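Side-chain contact in RAP1B (Serratia marcescens, PDB 4AX2), which probably protects the bacterium from a toxin of its own type VI secretion system, acting as an amidase immunity protein: residues Lys103-Val107 with Thr108-Leu112. Numbering follows the deposited sequence. Where two conformers were deposited one is given.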
loop_
_atom_site.group_PDB
_atom_site.type_symbol
_atom_site.label_atom_id
_atom_site.label_comp_id
_atom_site.label_asym_id
_atom_site.label_seq_id
_atom_site.Cartn_x
_atom_site.Cartn_y
_atom_site.Cartn_z
ATOM N N LYS A 103 -5.557 -17.434 8.963
ATOM C CA LYS A 103 -6.043 -17.407 10.348
ATOM C C LYS A 103 -5.885 -16.022 10.994
ATOM O O LYS A 103 -6.388 -15.779 12.099
ATOM C CB LYS A 103 -5.313 -18.451 11.200
ATOM C CG LYS A 103 -5.725 -19.889 10.941
ATOM C CD LYS A 103 -5.248 -20.797 12.066
ATOM C CE LYS A 103 -5.803 -22.208 11.938
ATOM N NZ LYS A 103 -5.487 -23.038 13.133
ATOM N N SER A 104 -5.182 -15.122 10.307
ATOM C CA SER A 104 -5.087 -13.722 10.728
ATOM C C SER A 104 -6.397 -12.972 10.398
ATOM O O SER A 104 -7.235 -13.445 9.612
ATOM C CB SER A 104 -3.878 -13.042 10.058
ATOM O OG SER A 104 -2.654 -13.426 10.675
ATOM N N GLN A 105 -6.560 -11.796 10.995
ATOM C CA GLN A 105 -7.785 -11.006 10.812
ATOM C C GLN A 105 -7.818 -10.300 9.458
ATOM O O GLN A 105 -8.880 -9.905 9.006
ATOM C CB GLN A 105 -7.917 -9.951 11.927
ATOM C CG GLN A 105 -9.277 -9.249 12.014
ATOM C CD GLN A 105 -9.228 -7.930 12.780
ATOM O OE1 GLN A 105 -8.389 -7.740 13.663
ATOM N NE2 GLN A 105 -10.128 -7.014 12.439
ATOM N N GLY A 106 -6.670 -10.170 8.805
ATOM C CA GLY A 106 -6.602 -9.477 7.534
ATOM C C GLY A 106 -6.684 -7.963 7.688
ATOM O O GLY A 106 -7.283 -7.282 6.857
ATOM N N VAL A 107 -6.062 -7.423 8.729
ATOM C CA VAL A 107 -5.972 -5.960 8.865
ATOM C C VAL A 107 -5.195 -5.327 7.691
ATOM O O VAL A 107 -5.498 -4.228 7.269
ATOM C CB VAL A 107 -5.397 -5.520 10.241
ATOM C CG1 VAL A 107 -6.265 -6.053 11.369
ATOM C CG2 VAL A 107 -3.941 -5.958 10.433
ATOM N N THR A 108 -4.198 -6.028 7.148
ATOM C CA THR A 108 -3.438 -5.524 5.998
ATOM C C THR A 108 -4.375 -5.423 4.791
ATOM O O THR A 108 -4.396 -4.411 4.066
ATOM C CB THR A 108 -2.248 -6.451 5.650
ATOM O OG1 THR A 108 -1.426 -6.618 6.809
ATOM C CG2 THR A 108 -1.401 -5.875 4.486
ATOM N N LEU A 109 -5.169 -6.464 4.596
ATOM C CA LEU A 109 -6.202 -6.479 3.559
ATOM C C LEU A 109 -7.207 -5.328 3.732
ATOM O O LEU A 109 -7.595 -4.697 2.754
ATOM C CB LEU A 109 -6.924 -7.822 3.556
ATOM C CG LEU A 109 -7.791 -8.094 2.346
ATOM C CD1 LEU A 109 -6.914 -8.357 1.122
ATOM C CD2 LEU A 109 -8.677 -9.307 2.636
ATOM N N ASN A 110 -7.608 -5.050 4.970
ATOM C CA ASN A 110 -8.514 -3.921 5.249
ATOM C C ASN A 110 -7.946 -2.580 4.786
ATOM O O ASN A 110 -8.642 -1.758 4.181
ATOM C CB ASN A 110 -8.855 -3.855 6.741
ATOM C CG ASN A 110 -9.735 -5.004 7.223
ATOM O OD1 ASN A 110 -10.388 -5.693 6.448
ATOM N ND2 ASN A 110 -9.762 -5.200 8.554
ATOM N N CYS A 111 -6.665 -2.348 5.089
ATOM C CA CYS A 111 -5.972 -1.147 4.637
ATOM C C CYS A 111 -5.850 -1.056 3.098
ATOM O O CYS A 111 -6.044 0.026 2.510
ATOM C CB CYS A 111 -4.613 -1.034 5.354
ATOM S SG CYS A 111 -4.781 -0.741 7.151
ATOM N N LEU A 112 -5.576 -2.187 2.443
ATOM C CA LEU A 112 -5.560 -2.218 0.984
ATOM C C LEU A 112 -6.963 -1.925 0.411
ATOM O O LEU A 112 -7.095 -1.213 -0.588
ATOM C CB LEU A 112 -5.010 -3.549 0.485
ATOM C CG LEU A 112 -3.560 -3.847 0.836
ATOM C CD1 LEU A 112 -3.229 -5.261 0.352
ATOM C CD2 LEU A 112 -2.628 -2.825 0.171
#
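The carbonyl oxygen of Gly-106 sits squarely over one face of the Asn-110 carboxamide, with O 3.4 Å from CG and about as far from OD1. Beside it on the same face, over the nitrogen end, lies CA of Val-107, 3.9 Å from ND2. The amide's edges are spoken for by polar partners: OD1 accepts from Arg-113 and Asn-94, while ND2 donates to the backbone oxygens of Lys-90 and Arg-92. These four bonds fix the rotation of the group and lay it flat along the incoming chain. Asn-110 CG lies anti to its own carbonyl carbon (chi1 -69°), which turns the amide back towards the start of the helix. The Gln-105 amide, turned steeply to that of Asn-110, approaches at its nitrogen edge (NE2 to ND2, 4.3 Å), and both nitrogens use the Arg-92 oxygen.

Gly-106 is the N-cap residue, its phi of 75° a value that suits glycine. The first turn then closes by Asn-110 N to Gly-106 O (2.9 Å) and Cys-111 N to Val-107 O (3.1 Å), the latter the straighter at 163°. SG of Cys-111 also lies 3.6 Å from Val-107 O. Asp-59 of the second subunit meets this helix start, binding Thr-108 OG1 through one carboxylate oxygen and Val-107 N through the other; a negative charge there would probably suit the helix dipole.

In the fold, the pair marks where the loop after helix 75-89 runs into helix 107-116. Val-107 and Cys-111 both face helix 33-49, Val-107 packing on Val-49 and Cys-111 on Leu-42, Leu-46 and Val-49, and the disulfide from Cys-111 to Cys-45 staples the two helices together.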